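Local coordinates for protein aminoglycoside N(3)-acetyltransferase, AAC(3)-IVa (Escherichia coli, PDB 6MN3) that probably transfers the acetyl group of acetyl-CoA to the 3-amino group of 2-deoxystreptamine aminoglycosides such as gentamicin and apramycin, conferring resistance, at residues L123-P128 and V183-N188; L155-L160 and D225-A230; V164-P169 and N188-E193; I240-P245 and D253-S258. All blocks are in the same frame, centred on the assembly; numbering follows the deposited sequence.

Contact 1 of 4, residues L123-P128 and V183-N188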
loop_
_atom_site.group_PDB
_atom_site.type_symbol
_atom_site.label_atom_id
_atom_site.label_comp_id
_atom_site.label_asym_id
_atom_site.label_seq_id
_atom_site.Cartn_x
_atom_site.Cartn_y
_atom_site.Cartn_z
ATOM N N LEU A 123 -3.976 15.056 5.245
ATOM C CA LEU A 123 -3.345 14.967 6.559
ATOM C C LEU A 123 -4.315 14.319 7.537
ATOM O O LEU A 123 -5.375 14.903 7.820
ATOM C CB LEU A 123 -2.921 16.350 7.066
ATOM C CG LEU A 123 -2.173 17.264 6.090
ATOM C CD1 LEU A 123 -3.126 18.262 5.446
ATOM C CD2 LEU A 123 -1.016 17.981 6.771
ATOM N N PRO A 124 -4.020 13.127 8.087
ATOM C CA PRO A 124 -2.856 12.254 7.876
ATOM C C PRO A 124 -2.754 11.717 6.443
ATOM O O PRO A 124 -3.725 11.825 5.695
ATOM C CB PRO A 124 -3.097 11.110 8.874
ATOM C CG PRO A 124 -3.991 11.692 9.907
ATOM C CD PRO A 124 -4.898 12.602 9.145
ATOM N N PRO A 125 -1.596 11.160 6.072
ATOM C CA PRO A 125 -1.398 10.745 4.672
ATOM C C PRO A 125 -2.437 9.765 4.148
ATOM O O PRO A 125 -2.685 9.743 2.936
ATOM C CB PRO A 125 0.001 10.115 4.696
ATOM C CG PRO A 125 0.696 10.803 5.816
ATOM C CD PRO A 125 -0.354 11.043 6.860
ATOM N N HIS A 126 -3.051 8.956 5.009
ATOM C CA HIS A 126 -3.985 7.941 4.534
ATOM C C HIS A 126 -5.398 8.210 5.037
ATOM O O HIS A 126 -6.063 7.314 5.567
ATOM C CB HIS A 126 -3.505 6.553 4.956
ATOM C CG HIS A 126 -2.065 6.300 4.633
ATOM N ND1 HIS A 126 -1.185 5.741 5.534
ATOM C CD2 HIS A 126 -1.349 6.548 3.511
ATOM C CE1 HIS A 126 0.009 5.647 4.978
ATOM N NE2 HIS A 126 -0.063 6.129 3.751
ATOM N N SER A 127 -5.861 9.442 4.856
ATOM C CA SER A 127 -7.176 9.873 5.306
ATOM C C SER A 127 -8.253 9.358 4.358
ATOM O O SER A 127 -7.953 8.782 3.309
ATOM C CB SER A 127 -7.200 11.397 5.397
ATOM O OG SER A 127 -7.414 11.974 4.121
ATOM N N PRO A 128 -9.533 9.537 4.706
ATOM C CA PRO A 128 -10.607 9.184 3.761
ATOM C C PRO A 128 -10.574 9.965 2.454
ATOM O O PRO A 128 -11.358 9.649 1.549
ATOM C CB PRO A 128 -11.885 9.485 4.553
ATOM C CG PRO A 128 -11.485 9.299 5.970
ATOM C CD PRO A 128 -10.061 9.771 6.064
ATOM N N VAL A 183 4.727 21.836 6.936
ATOM C CA VAL A 183 3.335 21.545 7.253
ATOM C C VAL A 183 3.325 20.342 8.184
ATOM O O VAL A 183 3.531 19.208 7.740
ATOM C CB VAL A 183 2.509 21.268 5.993
ATOM C CG1 VAL A 183 1.037 21.085 6.368
ATOM C CG2 VAL A 183 2.677 22.379 4.982
ATOM N N ASP A 184 3.073 20.584 9.465
ATOM C CA ASP A 184 3.003 19.537 10.473
ATOM C C ASP A 184 1.563 19.078 10.683
ATOM O O ASP A 184 0.609 19.847 10.523
ATOM C CB ASP A 184 3.596 20.027 11.798
ATOM C CG ASP A 184 4.956 20.671 11.622
ATOM O OD1 ASP A 184 5.087 21.570 10.767
ATOM O OD2 ASP A 184 5.903 20.258 12.320
ATOM N N TYR A 185 1.419 17.810 11.057
ATOM C CA TYR A 185 0.117 17.194 11.276
ATOM C C TYR A 185 0.254 16.172 12.399
ATOM O O TYR A 185 1.333 15.984 12.964
ATOM C CB TYR A 185 -0.413 16.549 9.989
ATOM C CG TYR A 185 0.566 15.597 9.338
ATOM C CD1 TYR A 185 0.497 14.231 9.575
ATOM C CD2 TYR A 185 1.563 16.064 8.488
ATOM C CE1 TYR A 185 1.392 13.358 8.985
ATOM C CE2 TYR A 185 2.463 15.197 7.896
ATOM C CZ TYR A 185 2.371 13.845 8.149
ATOM O OH TYR A 185 3.260 12.972 7.564
ATOM N N LEU A 186 -0.854 15.508 12.724
ATOM C CA LEU A 186 -0.871 14.453 13.733
ATOM C C LEU A 186 -1.211 13.145 13.032
ATOM O O LEU A 186 -2.355 12.938 12.614
ATOM C CB LEU A 186 -1.871 14.772 14.842
ATOM C CG LEU A 186 -1.531 15.993 15.701
ATOM C CD1 LEU A 186 -2.616 16.242 16.737
ATOM C CD2 LEU A 186 -0.173 15.826 16.369
ATOM N N GLU A 187 -0.220 12.268 12.905
ATOM C CA GLU A 187 -0.357 11.022 12.167
ATOM C C GLU A 187 -0.434 9.837 13.119
ATOM O O GLU A 187 0.081 9.881 14.240
ATOM C CB GLU A 187 0.816 10.829 11.201
ATOM C CG GLU A 187 0.597 9.752 10.149
ATOM C CD GLU A 187 1.875 9.370 9.432
ATOM O OE1 GLU A 187 2.632 10.282 9.039
ATOM O OE2 GLU A 187 2.125 8.157 9.267
ATOM N N ASN A 188 -1.085 8.773 12.655
ATOM C CA ASN A 188 -1.175 7.522 13.404
ATOM C C ASN A 188 -0.113 6.547 12.895
ATOM O O ASN A 188 -0.390 5.578 12.187
ATOM C CB ASN A 188 -2.579 6.939 13.283
ATOM C CG ASN A 188 -3.084 6.938 11.854
ATOM O OD1 ASN A 188 -3.221 7.992 11.232
ATOM N ND2 ASN A 188 -3.358 5.752 11.322
#
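Leu-123 and Pro-125 meet Tyr-185 from the same side of its ring, near its CB end and its hydroxyl end, where a proline-rich loop leans on strand 181-187 of the two-stranded antiparallel hairpin 168-187. The methyl CD2 of Leu-123 does the touching at one end, 3.6 Å from CB of Tyr-185 and 3.7 Å from CG1 of Val-183, its side chain slanting across that of the tyrosine. Further along, the side chain of Pro-125 crosses that of Tyr-185 at about a right angle and sets its CD 3.6 Å from CE1; the same CD lies 3.7 Å from CG of Glu-187. Tyr-185 reaches the loop because its CG sits between the backbone N and the carbonyl carbon (chi1 52°), which swings the ring alongside Glu-187, whose CG lies in the ring plane at its edge. Pro-124, preceded by a cis peptide bond, presents its outer ring atoms to the strand's end: CG comes within 3.4 Å of the carbonyl O of Leu-186, and its CB faces Asn-188, whose amide is hydrogen-bonded to Glu-159 on helix 154-161. On the hairpin itself Tyr-185 OH donates to Glu-187 OE1 at 3.1 Å, nearly along the C-O axis.

Contact 2 of 4, residues L155-L160 and D225-A230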
loop_
_atom_site.group_PDB
_atom_site.type_symbol
_atom_site.label_atom_id
_atom_site.label_comp_id
_atom_site.label_asym_id
_atom_site.label_seq_id
_atom_site.Cartn_x
_atom_site.Cartn_y
_atom_site.Cartn_z
ATOM N N LEU A 155 -4.672 -0.536 6.152
ATOM C CA LEU A 155 -4.897 -0.636 7.590
ATOM C C LEU A 155 -4.767 0.719 8.275
ATOM O O LEU A 155 -5.484 0.994 9.243
ATOM C CB LEU A 155 -3.925 -1.643 8.203
ATOM C CG LEU A 155 -4.284 -3.109 7.951
ATOM C CD1 LEU A 155 -3.236 -4.039 8.538
ATOM C CD2 LEU A 155 -5.663 -3.423 8.514
ATOM N N HIS A 156 -3.866 1.578 7.789
ATOM C CA HIS A 156 -3.767 2.928 8.335
ATOM C C HIS A 156 -5.051 3.711 8.093
ATOM O O HIS A 156 -5.464 4.521 8.931
ATOM C CB HIS A 156 -2.574 3.659 7.723
ATOM C CG HIS A 156 -1.264 3.320 8.362
ATOM N ND1 HIS A 156 -0.976 3.623 9.675
ATOM C CD2 HIS A 156 -0.162 2.710 7.866
ATOM C CE1 HIS A 156 0.246 3.211 9.962
ATOM N NE2 HIS A 156 0.762 2.654 8.881
ATOM N N LEU A 157 -5.691 3.488 6.943
ATOM C CA LEU A 157 -6.987 4.105 6.687
ATOM C C LEU A 157 -8.027 3.619 7.688
ATOM O O LEU A 157 -8.887 4.391 8.128
ATOM C CB LEU A 157 -7.430 3.803 5.254
ATOM C CG LEU A 157 -8.911 3.962 4.897
ATOM C CD1 LEU A 157 -9.347 5.420 4.992
ATOM C CD2 LEU A 157 -9.187 3.407 3.509
ATOM N N ALA A 158 -7.952 2.340 8.069
ATOM C CA ALA A 158 -8.908 1.793 9.025
ATOM C C ALA A 158 -8.752 2.442 10.394
ATOM O O ALA A 158 -9.746 2.693 11.083
ATOM C CB ALA A 158 -8.741 0.278 9.123
ATOM N N GLU A 159 -7.511 2.718 10.806
ATOM C CA GLU A 159 -7.292 3.423 12.064
ATOM C C GLU A 159 -7.961 4.790 12.047
ATOM O O GLU A 159 -8.584 5.200 13.034
ATOM C CB GLU A 159 -5.797 3.580 12.332
ATOM C CG GLU A 159 -5.036 2.284 12.520
ATOM C CD GLU A 159 -3.543 2.514 12.638
ATOM O OE1 GLU A 159 -2.968 3.158 11.734
ATOM O OE2 GLU A 159 -2.946 2.062 13.637
ATOM N N LEU A 160 -7.843 5.508 10.930
ATOM C CA LEU A 160 -8.407 6.851 10.855
ATOM C C LEU A 160 -9.929 6.812 10.821
ATOM O O LEU A 160 -10.589 7.670 11.417
ATOM C CB LEU A 160 -7.853 7.578 9.632
ATOM C CG LEU A 160 -6.407 8.043 9.810
ATOM C CD1 LEU A 160 -5.848 8.592 8.512
ATOM C CD2 LEU A 160 -6.324 9.080 10.919
ATOM N N ASP A 225 -12.831 -5.651 2.690
ATOM C CA ASP A 225 -12.672 -6.636 3.754
ATOM C C ASP A 225 -11.579 -6.225 4.734
ATOM O O ASP A 225 -11.698 -6.484 5.936
ATOM C CB ASP A 225 -12.371 -8.010 3.158
ATOM C CG ASP A 225 -13.586 -8.643 2.511
ATOM O OD1 ASP A 225 -14.721 -8.306 2.916
ATOM O OD2 ASP A 225 -13.410 -9.480 1.600
ATOM N N ILE A 226 -10.515 -5.588 4.241
ATOM C CA ILE A 226 -9.451 -5.114 5.124
ATOM C C ILE A 226 -9.996 -4.073 6.095
ATOM O O ILE A 226 -9.719 -4.114 7.300
ATOM C CB ILE A 226 -8.282 -4.548 4.299
ATOM C CG1 ILE A 226 -7.633 -5.645 3.461
ATOM C CG2 ILE A 226 -7.254 -3.891 5.207
ATOM C CD1 ILE A 226 -6.630 -5.124 2.468
ATOM N N VAL A 227 -10.779 -3.125 5.582
ATOM C CA VAL A 227 -11.290 -2.046 6.419
ATOM C C VAL A 227 -12.345 -2.572 7.386
ATOM O O VAL A 227 -12.311 -2.276 8.585
ATOM C CB VAL A 227 -11.839 -0.907 5.542
ATOM C CG1 VAL A 227 -12.689 0.048 6.367
ATOM C CG2 VAL A 227 -10.693 -0.164 4.876
ATOM N N ALA A 228 -13.292 -3.367 6.881
ATOM C CA ALA A 228 -14.374 -3.861 7.728
ATOM C C ALA A 228 -13.844 -4.743 8.850
ATOM O O ALA A 228 -14.283 -4.628 10.000
ATOM C CB ALA A 228 -15.396 -4.624 6.886
ATOM N N THR A 229 -12.901 -5.632 8.536
ATOM C CA THR A 229 -12.331 -6.500 9.559
ATOM C C THR A 229 -11.589 -5.690 10.613
ATOM O O THR A 229 -11.754 -5.916 11.817
ATOM C CB THR A 229 -11.399 -7.525 8.912
ATOM O OG1 THR A 229 -12.124 -8.279 7.933
ATOM C CG2 THR A 229 -10.826 -8.473 9.957
ATOM N N ALA A 230 -10.772 -4.728 10.175
ATOM C CA ALA A 230 -9.976 -3.947 11.115
ATOM C C ALA A 230 -10.853 -3.044 11.972
ATOM O O ALA A 230 -10.573 -2.852 13.160
ATOM C CB ALA A 230 -8.932 -3.124 10.363
#
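Leu-155 lays its CD2 methyl over the pair formed by Ile-226 and Ala-230, 3.7 Å from CG2 of Ile-226 and 3.8 Å from CB of Ala-230. This is helix-helix packing inside the Antibiotic_NAT fold: helices 154-161 and 223-236 run in broadly the same direction, with an angle of 44° between the two short segments and axes that approach to 8.8 Å. Small residues meet in the middle, where the methyls of Ala-158 and Ala-230 are 3.6 Å apart (CB to CB) and CA of Ala-158 comes nearest that of Val-227. The larger side chains fit around this alanine pair. The Leu-155 side chain crosses that of Ile-226 at about a right angle, and CG2 of Ile-226, anti to its backbone N, is the branch presented to it. Leu-157, with chi1 at 161°, brings CD2 to CG2 of Val-227 at a looser 4.1 Å; helix 131-137 packs against both of these residues. All six touching residues are buried and the interface is wholly apolar. The polar residues lie on other faces of the helices: Glu-159 points away from helix 223-236, its carboxylate lying among the loop residues of contact 3, and on helix 223-236 the carbonyl O of Asp-225 accepts from both N and OG1 of Thr-229, the hydroxyl at 2.7 Å.

Contact 3 of 4, residues V164-P169 and N188-E193. With ZN (zinc ion), chain D.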
loop_
_atom_site.group_PDB
_atom_site.type_symbol
_atom_site.label_atom_id
_atom_site.label_comp_id
_atom_site.label_asym_id
_atom_site.label_seq_id
_atom_site.Cartn_x
_atom_site.Cartn_y
_atom_site.Cartn_z
ATOM N N VAL A 164 -8.930 6.670 15.680
ATOM C CA VAL A 164 -8.011 6.027 16.621
ATOM C C VAL A 164 -7.435 7.079 17.561
ATOM O O VAL A 164 -7.228 8.237 17.142
ATOM C CB VAL A 164 -6.905 5.278 15.853
ATOM C CG1 VAL A 164 -5.740 6.197 15.483
ATOM C CG2 VAL A 164 -6.442 4.048 16.623
ATOM N N PRO A 165 -7.206 6.767 18.841
ATOM C CA PRO A 165 -6.832 7.831 19.789
ATOM C C PRO A 165 -5.412 8.344 19.627
ATOM O O PRO A 165 -5.166 9.524 19.904
ATOM C CB PRO A 165 -7.031 7.170 21.162
ATOM C CG PRO A 165 -7.894 5.975 20.906
ATOM C CD PRO A 165 -7.525 5.508 19.535
ATOM N N TYR A 166 -4.468 7.510 19.200
ATOM C CA TYR A 166 -3.078 7.937 19.163
ATOM C C TYR A 166 -2.791 8.782 17.927
ATOM O O TYR A 166 -3.408 8.614 16.870
ATOM C CB TYR A 166 -2.133 6.734 19.206
ATOM C CG TYR A 166 -2.519 5.573 18.320
ATOM C CD1 TYR A 166 -2.261 5.598 16.956
ATOM C CD2 TYR A 166 -3.119 4.441 18.852
ATOM C CE1 TYR A 166 -2.604 4.532 16.145
ATOM C CE2 TYR A 166 -3.460 3.370 18.051
ATOM C CZ TYR A 166 -3.202 3.420 16.697
ATOM O OH TYR A 166 -3.547 2.358 15.893
ATOM N N GLY A 167 -1.839 9.701 18.074
ATOM C CA GLY A 167 -1.444 10.583 16.995
ATOM C C GLY A 167 -0.169 11.340 17.307
ATOM O O GLY A 167 -0.176 12.273 18.116
ATOM N N VAL A 168 0.933 10.947 16.675
ATOM C CA VAL A 168 2.231 11.577 16.907
ATOM C C VAL A 168 2.447 12.667 15.865
ATOM O O VAL A 168 1.941 12.557 14.737
ATOM C CB VAL A 168 3.367 10.541 16.879
ATOM C CG1 VAL A 168 3.212 9.558 18.029
ATOM C CG2 VAL A 168 3.391 9.808 15.547
ATOM N N PRO A 169 3.175 13.737 16.191
ATOM C CA PRO A 169 3.354 14.840 15.233
ATOM C C PRO A 169 4.436 14.519 14.209
ATOM O O PRO A 169 5.581 14.231 14.563
ATOM C CB PRO A 169 3.754 16.021 16.126
ATOM C CG PRO A 169 4.410 15.386 17.305
ATOM C CD PRO A 169 3.723 14.062 17.520
ATOM N N ASN A 188 -1.085 8.773 12.655
ATOM C CA ASN A 188 -1.175 7.522 13.404
ATOM C C ASN A 188 -0.113 6.547 12.895
ATOM O O ASN A 188 -0.390 5.578 12.187
ATOM C CB ASN A 188 -2.579 6.939 13.283
ATOM C CG ASN A 188 -3.084 6.938 11.854
ATOM O OD1 ASN A 188 -3.221 7.992 11.232
ATOM N ND2 ASN A 188 -3.358 5.752 11.322
ATOM N N ASP A 189 1.131 6.828 13.272
ATOM C CA ASP A 189 2.274 6.036 12.850
ATOM C C ASP A 189 2.870 5.283 14.033
ATOM O O ASP A 189 2.870 5.771 15.167
ATOM C CB ASP A 189 3.349 6.915 12.202
ATOM C CG ASP A 189 4.149 6.179 11.145
ATOM O OD1 ASP A 189 4.520 6.807 10.131
ATOM O OD2 ASP A 189 4.403 4.969 11.324
ATOM N N HIS A 190 3.376 4.088 13.753
ATOM C CA HIS A 190 4.035 3.254 14.751
ATOM C C HIS A 190 4.932 2.266 14.013
ATOM O O HIS A 190 5.184 2.408 12.812
ATOM C CB HIS A 190 3.011 2.552 15.648
ATOM C CG HIS A 190 1.806 2.051 14.914
ATOM N ND1 HIS A 190 1.711 0.765 14.430
ATOM C CD2 HIS A 190 0.644 2.665 14.584
ATOM C CE1 HIS A 190 0.542 0.607 13.832
ATOM N NE2 HIS A 190 -0.123 1.746 13.911
ATOM N N CYS A 191 5.416 1.253 14.737
ATOM C CA CYS A 191 6.282 0.253 14.125
ATOM C C CYS A 191 5.551 -0.600 13.097
ATOM O O CYS A 191 6.206 -1.279 12.299
ATOM C CB CYS A 191 6.891 -0.645 15.202
ATOM S SG CYS A 191 5.712 -1.778 15.965
ATOM N N CYS A 192 4.217 -0.591 13.110
ATOM C CA CYS A 192 3.364 -1.316 12.170
ATOM C C CYS A 192 3.554 -2.826 12.229
ATOM O O CYS A 192 2.970 -3.550 11.415
ATOM C CB CYS A 192 3.571 -0.827 10.730
ATOM S SG CYS A 192 3.208 0.924 10.472
ATOM N N GLU A 193 4.354 -3.326 13.174
ATOM C CA GLU A 193 4.574 -4.765 13.273
ATOM C C GLU A 193 3.290 -5.496 13.643
ATOM O O GLU A 193 3.031 -6.597 13.144
ATOM C CB GLU A 193 5.670 -5.058 14.298
ATOM C CG GLU A 193 7.080 -4.851 13.776
ATOM C CD GLU A 193 8.111 -4.816 14.885
ATOM O OE1 GLU A 193 8.254 -3.760 15.536
ATOM O OE2 GLU A 193 8.776 -5.849 15.111
HETATM ZN ZN ZN D . 5.530 -1.472 18.279
#
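Tyr-166 packs its ring against the CB of Asn-188, with CE1 3.7 Å away, and this is the close part of the contact. Val-164 completes it: its CG1 lies over one face of the Tyr-166 ring, toward the rim, and 3.9 Å from the same Asn-188 CB. The tyrosine CG lies between the backbone N and the carbonyl carbon (chi1 44°), a turn that carries the hydroxyl toward His-190. There the two rings meet obliquely, their planes at 84° and Tyr-166 OH 4.0 Å from His-190 NE2. They are joined through a third residue, since Glu-159 OE2 is the shared hydrogen-bond partner of His-190 NE2 and Tyr-166 OH. The other ring nitrogen is engaged within the loop itself: Cys-192 N donates to His-190 ND1 at 3.1 Å, 34° out of the ring plane. The looser side is at Val-168 and the partly exposed Asp-189, where Val-168 CG2 approaches the Asp-189 carbonyl O only to 4.1 Å and the carboxylate leads away. Beyond His-190 the loop leaves segment 164-169 altogether: Cys-191 SG binds zinc at 2.3 Å, a metal it shares with contact 4. The contact thus lies at the open end of hairpin 168-187, with helix 154-161 supplying Glu-159, and helix 250-257 touching Tyr-166 through Ala-255 and His-190 through Cys-252.

Contact 4 of 4, residues I240-P245 and D253-S258. With ZN (zinc ion), chain D.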
loop_
_atom_site.group_PDB
_atom_site.type_symbol
_atom_site.label_atom_id
_atom_site.label_comp_id
_atom_site.label_asym_id
_atom_site.label_seq_id
_atom_site.Cartn_x
_atom_site.Cartn_y
_atom_site.Cartn_z
ATOM N N ILE A 240 -5.330 -1.878 19.515
ATOM C CA ILE A 240 -5.013 -3.260 19.164
ATOM C C ILE A 240 -3.701 -3.341 18.392
ATOM O O ILE A 240 -2.950 -4.316 18.524
ATOM C CB ILE A 240 -6.181 -3.887 18.376
ATOM C CG1 ILE A 240 -5.866 -5.333 17.983
ATOM C CG2 ILE A 240 -6.506 -3.061 17.138
ATOM C CD1 ILE A 240 -6.001 -6.317 19.121
ATOM N N PHE A 241 -3.393 -2.324 17.590
ATOM C CA PHE A 241 -2.186 -2.301 16.777
ATOM C C PHE A 241 -0.967 -1.779 17.528
ATOM O O PHE A 241 0.112 -1.684 16.934
ATOM C CB PHE A 241 -2.415 -1.446 15.526
ATOM C CG PHE A 241 -3.394 -2.040 14.552
ATOM C CD1 PHE A 241 -3.423 -3.407 14.323
ATOM C CD2 PHE A 241 -4.281 -1.232 13.860
ATOM C CE1 PHE A 241 -4.320 -3.954 13.423
ATOM C CE2 PHE A 241 -5.179 -1.773 12.961
ATOM C CZ PHE A 241 -5.199 -3.137 12.743
ATOM N N LEU A 242 -1.107 -1.438 18.806
ATOM C CA LEU A 242 -0.015 -0.878 19.592
ATOM C C LEU A 242 0.667 -1.977 20.393
ATOM O O LEU A 242 -0.001 -2.756 21.085
ATOM C CB LEU A 242 -0.520 0.214 20.535
ATOM C CG LEU A 242 -0.990 1.531 19.916
ATOM C CD1 LEU A 242 -1.043 2.612 20.984
ATOM C CD2 LEU A 242 -0.085 1.947 18.763
ATOM N N HIS A 243 1.991 -2.037 20.296
ATOM C CA HIS A 243 2.749 -2.946 21.139
ATOM C C HIS A 243 2.510 -2.598 22.605
ATOM O O HIS A 243 2.465 -1.414 22.960
ATOM C CB HIS A 243 4.243 -2.859 20.824
ATOM C CG HIS A 243 4.715 -3.881 19.839
ATOM N ND1 HIS A 243 4.999 -3.572 18.527
ATOM C CD2 HIS A 243 4.961 -5.204 19.977
ATOM C CE1 HIS A 243 5.398 -4.662 17.897
ATOM N NE2 HIS A 243 5.383 -5.667 18.754
ATOM N N PRO A 244 2.347 -3.587 23.479
ATOM C CA PRO A 244 2.220 -3.283 24.898
ATOM C C PRO A 244 3.513 -2.697 25.426
ATOM O O PRO A 244 4.598 -2.923 24.853
ATOM C CB PRO A 244 1.913 -4.647 25.531
ATOM C CG PRO A 244 2.436 -5.643 24.562
ATOM C CD PRO A 244 2.242 -5.031 23.208
ATOM N N PRO A 245 3.450 -1.923 26.511
ATOM C CA PRO A 245 4.686 -1.383 27.100
ATOM C C PRO A 245 5.662 -2.459 27.547
ATOM O O PRO A 245 6.853 -2.164 27.711
ATOM C CB PRO A 245 4.178 -0.555 28.291
ATOM C CG PRO A 245 2.747 -0.249 27.960
ATOM C CD PRO A 245 2.246 -1.442 27.208
ATOM N N ASP A 253 5.315 3.004 21.892
ATOM C CA ASP A 253 5.130 3.764 23.122
ATOM C C ASP A 253 5.031 5.262 22.860
ATOM O O ASP A 253 4.444 5.984 23.673
ATOM C CB ASP A 253 6.272 3.473 24.097
ATOM C CG ASP A 253 6.186 2.082 24.695
ATOM O OD1 ASP A 253 5.160 1.401 24.471
ATOM O OD2 ASP A 253 7.141 1.668 25.386
ATOM N N ALA A 254 5.588 5.742 21.746
ATOM C CA ALA A 254 5.424 7.146 21.384
ATOM C C ALA A 254 3.975 7.454 21.026
ATOM O O ALA A 254 3.455 8.520 21.379
ATOM C CB ALA A 254 6.353 7.503 20.224
ATOM N N ALA A 255 3.308 6.534 20.324
ATOM C CA ALA A 255 1.898 6.731 20.003
ATOM C C ALA A 255 1.034 6.651 21.254
ATOM O O ALA A 255 0.039 7.376 21.377
ATOM C CB ALA A 255 1.445 5.702 18.967
ATOM N N ARG A 256 1.402 5.780 22.197
ATOM C CA ARG A 256 0.652 5.673 23.445
ATOM C C ARG A 256 0.709 6.974 24.237
ATOM O O ARG A 256 -0.269 7.352 24.894
ATOM C CB ARG A 256 1.193 4.511 24.278
ATOM C CG ARG A 256 0.475 4.294 25.602
ATOM C CD ARG A 256 -0.481 3.116 25.525
ATOM N NE ARG A 256 0.212 1.874 25.194
ATOM C CZ ARG A 256 -0.391 0.699 25.049
ATOM N NH1 ARG A 256 -1.704 0.601 25.207
ATOM N NH2 ARG A 256 0.318 -0.379 24.743
ATOM N N GLN A 257 1.844 7.676 24.178
ATOM C CA GLN A 257 2.009 8.905 24.951
ATOM C C GLN A 257 0.994 9.963 24.535
ATOM O O GLN A 257 0.347 10.589 25.382
ATOM C CB GLN A 257 3.432 9.440 24.791
ATOM C CG GLN A 257 4.498 8.613 25.488
ATOM C CD GLN A 257 5.900 9.107 25.188
ATOM O OE1 GLN A 257 6.122 9.828 24.213
ATOM N NE2 GLN A 257 6.856 8.718 26.023
ATOM N N SER A 258 0.839 10.174 23.227
ATOM C CA SER A 258 -0.072 11.195 22.724
ATOM C C SER A 258 -1.521 10.728 22.790
ATOM O O SER A 258 -2.269 10.879 21.818
ATOM C CB SER A 258 0.295 11.581 21.290
ATOM O OG SER A 258 1.565 12.208 21.239
HETATM ZN ZN ZN D . 5.530 -1.472 18.279
#
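The carbonyl O of His-243 takes a weak hydrogen bond from Arg-256 NH2, 3.0 Å long but bent, with an angle of 123° at the hydrogen. The oxygen lies near the guanidinium plane, at its edge, as does CA of Pro-244. Leu-242 occupies a different position, its CB over one face of the group, while CD of Pro-245 comes in obliquely to 3.3 Å from Arg-256 NH2, with the proline ring and the arginine side chain crossing at about a right angle. Arg-256 reaches this corner by leaving the helix with CG anti to its backbone N (chi1 -179°) and then bending at chi2 and chi3, which folds the guanidinium back over the loop.

The two segments belong to the C-terminal zinc-binding region, where His-243 on the loop and Cys-249 and Cys-252, the latter pair in a CxxC motif, join Cys-191 in a site of three cysteines and one histidine. The backbone of His-243 faces the arginine, whereas its imidazole leads away from residues 253-258 and binds zinc through ND1 at 2.2 Å. One residue earlier, Leu-242 supplies the apolar part of the contact: CD2 is 4.1 Å from CB of Ala-255, and both side chains also touch Tyr-166. At the other end Asp-253 directs its carboxylate toward Pro-245, whose CA lies 3.9 Å from OD1. This oxygen and Arg-256 NE are buried by the contact without a polar partner in the model.

How the contacts relate
From the N terminus, the first segment met is 123-128, whose partner 183-188 closes contact 1 across 54 intervening residues. Inside that span begin helix 154-161 and segment 164-169, so contact 1 crosses both contact 2 and contact 3. Contact 3 lies wholly within the longer loop that contact 2 closes when helix 223-236 returns to helix 154-161. Contact 4 follows in series, a short closure between the zinc loop and the C-terminal helix. Contacts 1 and 3 share Asn-188 and the hairpin 168-187; Glu-159 connects contact 2 to both through Asn-188. Zinc unites contacts 3 and 4, tying the hairpin's exit to the C-terminal region.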